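Local coordinates for CrtC domain-containing protein (Fusarium vanettenii 77-13-4, PDB 7A0Q) that probably hydrates the isoflavonoid phytoalexin kievitone, acting as a kievitone hydratase, a lyase built from two lipocalin-like domains, at residues Y79-P83 / V84-F88; S50-N53 / S54-G57. All blocks are in the same frame, centred on the assembly; numbering follows the deposited sequence.

Contact 1. Residues Y79-P83 / V84-F88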
loop_
_atom_site.group_PDB
_atom_site.type_symbol
_atom_site.label_atom_id
_atom_site.label_comp_id
_atom_site.label_asym_id
_atom_site.label_seq_id
_atom_site.Cartn_x
_atom_site.Cartn_y
_atom_site.Cartn_z
ATOM N N TYR A 79 -1.739 4.812 -9.015
ATOM C CA TYR A 79 -2.294 5.909 -9.806
ATOM C C TYR A 79 -2.954 6.913 -8.876
ATOM O O TYR A 79 -3.741 6.531 -8.008
ATOM C CB TYR A 79 -3.324 5.411 -10.825
ATOM C CG TYR A 79 -3.889 6.500 -11.721
ATOM C CD1 TYR A 79 -4.947 7.305 -11.303
ATOM C CD2 TYR A 79 -3.370 6.707 -12.996
ATOM C CE1 TYR A 79 -5.473 8.297 -12.135
ATOM C CE2 TYR A 79 -3.890 7.694 -13.830
ATOM C CZ TYR A 79 -4.931 8.485 -13.390
ATOM O OH TYR A 79 -5.442 9.452 -14.230
ATOM N N LEU A 80 -2.655 8.195 -9.074
ATOM C CA LEU A 80 -3.253 9.259 -8.277
ATOM C C LEU A 80 -3.947 10.254 -9.195
ATOM O O LEU A 80 -3.336 10.765 -10.142
ATOM C CB LEU A 80 -2.194 9.976 -7.429
ATOM C CG LEU A 80 -2.768 11.091 -6.546
ATOM C CD1 LEU A 80 -3.636 10.515 -5.438
ATOM C CD2 LEU A 80 -1.669 11.956 -5.952
ATOM N N ASP A 81 -5.220 10.528 -8.918
ATOM C CA ASP A 81 -5.914 11.640 -9.550
ATOM C C ASP A 81 -5.846 12.856 -8.637
ATOM O O ASP A 81 -6.106 12.749 -7.437
ATOM C CB ASP A 81 -7.371 11.310 -9.859
ATOM C CG ASP A 81 -8.085 12.490 -10.488
ATOM O OD1 ASP A 81 -7.746 12.821 -11.644
ATOM O OD2 ASP A 81 -8.940 13.109 -9.818
ATOM N N ASN A 82 -5.503 14.006 -9.211
ATOM C CA ASN A 82 -5.335 15.251 -8.471
ATOM C C ASN A 82 -5.818 16.386 -9.361
ATOM O O ASN A 82 -5.770 16.260 -10.590
ATOM C CB ASN A 82 -3.859 15.438 -8.069
ATOM C CG ASN A 82 -3.576 16.781 -7.433
ATOM O OD1 ASN A 82 -3.323 17.768 -8.125
ATOM N ND2 ASN A 82 -3.604 16.823 -6.110
ATOM N N PRO A 83 -6.322 17.484 -8.786
ATOM C CA PRO A 83 -6.837 18.571 -9.639
ATOM C C PRO A 83 -5.793 19.188 -10.557
ATOM O O PRO A 83 -6.147 19.685 -11.635
ATOM C CB PRO A 83 -7.366 19.587 -8.618
ATOM C CG PRO A 83 -7.717 18.764 -7.432
ATOM C CD PRO A 83 -6.677 17.684 -7.371
ATOM N N VAL A 84 -4.520 19.164 -10.176
ATOM C CA VAL A 84 -3.472 19.791 -10.978
ATOM C C VAL A 84 -2.924 18.839 -12.032
ATOM O O VAL A 84 -2.619 19.253 -13.152
ATOM C CB VAL A 84 -2.354 20.310 -10.053
ATOM C CG1 VAL A 84 -1.293 21.054 -10.858
ATOM C CG2 VAL A 84 -2.946 21.203 -8.968
ATOM N N TYR A 85 -2.779 17.562 -11.692
ATOM C CA TYR A 85 -2.204 16.583 -12.604
ATOM C C TYR A 85 -2.624 15.203 -12.126
ATOM O O TYR A 85 -3.174 15.041 -11.037
ATOM C CB TYR A 85 -0.672 16.697 -12.671
ATOM C CG TYR A 85 0.027 16.708 -11.318
ATOM C CD1 TYR A 85 0.014 15.589 -10.489
ATOM C CD2 TYR A 85 0.710 17.835 -10.873
ATOM C CE1 TYR A 85 0.652 15.591 -9.261
ATOM C CE2 TYR A 85 1.348 17.849 -9.641
ATOM C CZ TYR A 85 1.311 16.726 -8.837
ATOM O OH TYR A 85 1.940 16.725 -7.612
ATOM N N THR A 86 -2.356 14.207 -12.959
ATOM C CA THR A 86 -2.435 12.816 -12.549
ATOM C C THR A 86 -1.036 12.231 -12.595
ATOM O O THR A 86 -0.125 12.799 -13.197
ATOM C CB THR A 86 -3.352 12.006 -13.471
ATOM O OG1 THR A 86 -2.730 11.909 -14.760
ATOM C CG2 THR A 86 -4.695 12.669 -13.624
ATOM N N TYR A 87 -0.865 11.062 -11.987
ATOM C CA TYR A 87 0.366 10.338 -12.242
ATOM C C TYR A 87 0.155 8.855 -12.023
ATOM O O TYR A 87 -0.781 8.422 -11.345
ATOM C CB TYR A 87 1.547 10.844 -11.399
ATOM C CG TYR A 87 1.475 10.725 -9.886
ATOM C CD1 TYR A 87 1.535 9.491 -9.243
ATOM C CD2 TYR A 87 1.448 11.864 -9.098
ATOM C CE1 TYR A 87 1.515 9.406 -7.850
ATOM C CE2 TYR A 87 1.439 11.785 -7.703
ATOM C CZ TYR A 87 1.467 10.554 -7.088
ATOM O OH TYR A 87 1.462 10.464 -5.712
ATOM N N PHE A 88 1.013 8.083 -12.673
ATOM C CA PHE A 88 1.199 6.676 -12.375
ATOM C C PHE A 88 2.651 6.481 -11.988
ATOM O O PHE A 88 3.551 7.047 -12.620
ATOM C CB PHE A 88 0.853 5.793 -13.583
ATOM C CG PHE A 88 0.966 4.309 -13.310
ATOM C CD1 PHE A 88 -0.064 3.620 -12.671
ATOM C CD2 PHE A 88 2.101 3.603 -13.703
ATOM C CE1 PHE A 88 0.044 2.243 -12.429
ATOM C CE2 PHE A 88 2.217 2.233 -13.468
ATOM C CZ PHE A 88 1.182 1.549 -12.829
#
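The ring of Y87 takes L80 on one face: CB of L80 sits 3.9 Å from the ring centroid and 18° off its normal, a CH-pi contact, while CD2 of L80 reaches CE2 of Y87 at 3.6 Å. With CG of Y87 between the backbone N and the carbonyl carbon (chi1 63°), the ring lies over the L80 side chain. Y85 CE1 meets its edge in plane, and H78 brings a second ring steeply inclined to it. On the other side of the sheet the Y79 ring has the carbonyl O of Y87 over one face, and CB of Y79 comes to the edge of the F88 ring, 4.2 Å from CD1. These residues belong to a beta hairpin, strands 72-81 and 86-94 of the N-terminal lipocalin-like domain. L80 and Y87 are a hydrogen-bonded antiparallel pair, L80 N to Y87 O at 3.0 Å and Y87 N to L80 O at 3.1 Å; Y79 and F88 are a non-hydrogen-bonded pair next to it. T86, a residue of the magnesium site, turns CG2 to Y79 OH at 3.4 Å and to D81 OD1 at 3.6 Å, two oxygens that both hydrogen-bond T110. In the connecting loop N82 makes an Asx turn: its OD1 accepts the backbone N of V84 at 2.8 Å, the donor tilted 34° from the carbonyl plane.

Contact 2. Residues S50-N53 / S54-G57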
loop_
_atom_site.group_PDB
_atom_site.type_symbol
_atom_site.label_atom_id
_atom_site.label_comp_id
_atom_site.label_asym_id
_atom_site.label_seq_id
_atom_site.Cartn_x
_atom_site.Cartn_y
_atom_site.Cartn_z
ATOM N N SER A 50 -17.169 1.793 -5.005
ATOM C CA SER A 50 -16.114 2.728 -4.641
ATOM C C SER A 50 -14.921 2.683 -5.589
ATOM O O SER A 50 -14.016 3.522 -5.480
ATOM C CB SER A 50 -15.640 2.409 -3.227
ATOM O OG SER A 50 -16.702 2.656 -2.331
ATOM N N GLN A 51 -14.890 1.728 -6.517
ATOM C CA GLN A 51 -13.739 1.518 -7.380
ATOM C C GLN A 51 -13.654 2.386 -8.642
ATOM O O GLN A 51 -12.536 2.675 -9.078
ATOM C CB GLN A 51 -13.701 0.045 -7.796
ATOM C CG GLN A 51 -13.408 -0.923 -6.642
ATOM C CD GLN A 51 -11.923 -1.039 -6.395
ATOM O OE1 GLN A 51 -11.291 -0.085 -5.951
ATOM N NE2 GLN A 51 -11.342 -2.194 -6.718
ATOM N N PRO A 52 -14.759 2.801 -9.273
ATOM C CA PRO A 52 -14.638 3.462 -10.586
ATOM C C PRO A 52 -13.888 4.789 -10.560
ATOM O O PRO A 52 -13.805 5.491 -9.546
ATOM C CB PRO A 52 -16.095 3.678 -11.005
ATOM C CG PRO A 52 -16.818 2.561 -10.362
ATOM C CD PRO A 52 -16.165 2.429 -9.011
ATOM N N ASN A 53 -13.387 5.151 -11.748
ATOM C CA ASN A 53 -12.735 6.440 -11.973
ATOM C C ASN A 53 -13.530 7.597 -11.390
ATOM O O ASN A 53 -12.951 8.519 -10.812
ATOM C CB ASN A 53 -12.574 6.704 -13.473
ATOM C CG ASN A 53 -11.531 5.839 -14.132
ATOM O OD1 ASN A 53 -11.256 4.730 -13.692
ATOM N ND2 ASN A 53 -10.967 6.338 -15.233
ATOM N N SER A 54 -14.853 7.589 -11.591
ATOM C CA SER A 54 -15.673 8.738 -11.200
ATOM C C SER A 54 -15.537 9.055 -9.720
ATOM O O SER A 54 -15.814 10.189 -9.316
ATOM C CB SER A 54 -17.152 8.489 -11.489
ATOM O OG SER A 54 -17.596 7.324 -10.806
ATOM N N VAL A 55 -15.152 8.071 -8.902
ATOM C CA VAL A 55 -15.066 8.309 -7.462
ATOM C C VAL A 55 -13.840 9.147 -7.129
ATOM O O VAL A 55 -13.826 9.859 -6.113
ATOM C CB VAL A 55 -15.089 6.958 -6.720
ATOM C CG1 VAL A 55 -14.879 7.123 -5.207
ATOM C CG2 VAL A 55 -16.408 6.247 -6.987
ATOM N N GLY A 56 -12.807 9.096 -7.975
ATOM C CA GLY A 56 -11.609 9.891 -7.803
ATOM C C GLY A 56 -10.649 9.258 -6.813
ATOM O O GLY A 56 -10.882 8.167 -6.289
ATOM N N GLY A 57 -9.546 9.955 -6.559
ATOM C CA GLY A 57 -8.641 9.583 -5.481
ATOM C C GLY A 57 -7.454 8.750 -5.965
ATOM O O GLY A 57 -6.774 9.116 -6.934
#
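The backbone from P52 to G56 winds through two successive i to i+3 hydrogen bonds, V55 N to P52 O at 3.0 Å and G56 N to N53 O at 2.9 Å, the second the more bent and each donor standing well above the plane of the carbonyl it uses. This is a short 3-10 turn in the loop leading into strand 58-66 of the N-terminal lipocalin-like domain.

V55 packs its side chain back against the carbonyl O of S50 and the ring of P52. With CG1 anti to the backbone N (chi1 175°), that methyl lies 3.7 Å from the carbonyl O of S50, while CG2 faces the proline ring, 4.3 Å from CD of P52. The valine also touches R207 and W209 of strand 202-210, and the NE of that arginine hydrogen-bonds the same S50 carbonyl. The CB of N53 points away from the turn, and its amide is held outside it: OD1 accepts the backbone N of D117 and ND2 donates to the carbonyl O of P111, so both ends of the amide are held and its rotation is fixed. Beyond V55 the chain leaves the turn toward the strand through G56, at a positive phi of 82°. An N-acetylglucosamine in the crystal touches S54. The serine hydroxyl, set between its own backbone N and carbonyl carbon (chi1 58°), brings OG to 3.9 Å from CB of P52.

In the fold
From the N terminus the chain meets contact 2 first, a 3-10 turn within 50-57, in the loop just before strand 58-66. After that strand the chain returns along strand 72-81, and contact 1 closes the hairpin loop between it and strand 86-94. The two are in series, neither nested nor crossed, with centres about 12 Å apart on the same side of the chain's centre. They meet where D81 N lies 2.9 Å from G57 O, a probable hydrogen bond, and L80 CD1 packs on that same oxygen. The entry to strand 58-66 is thereby joined to the end of strand 72-81, its antiparallel neighbour.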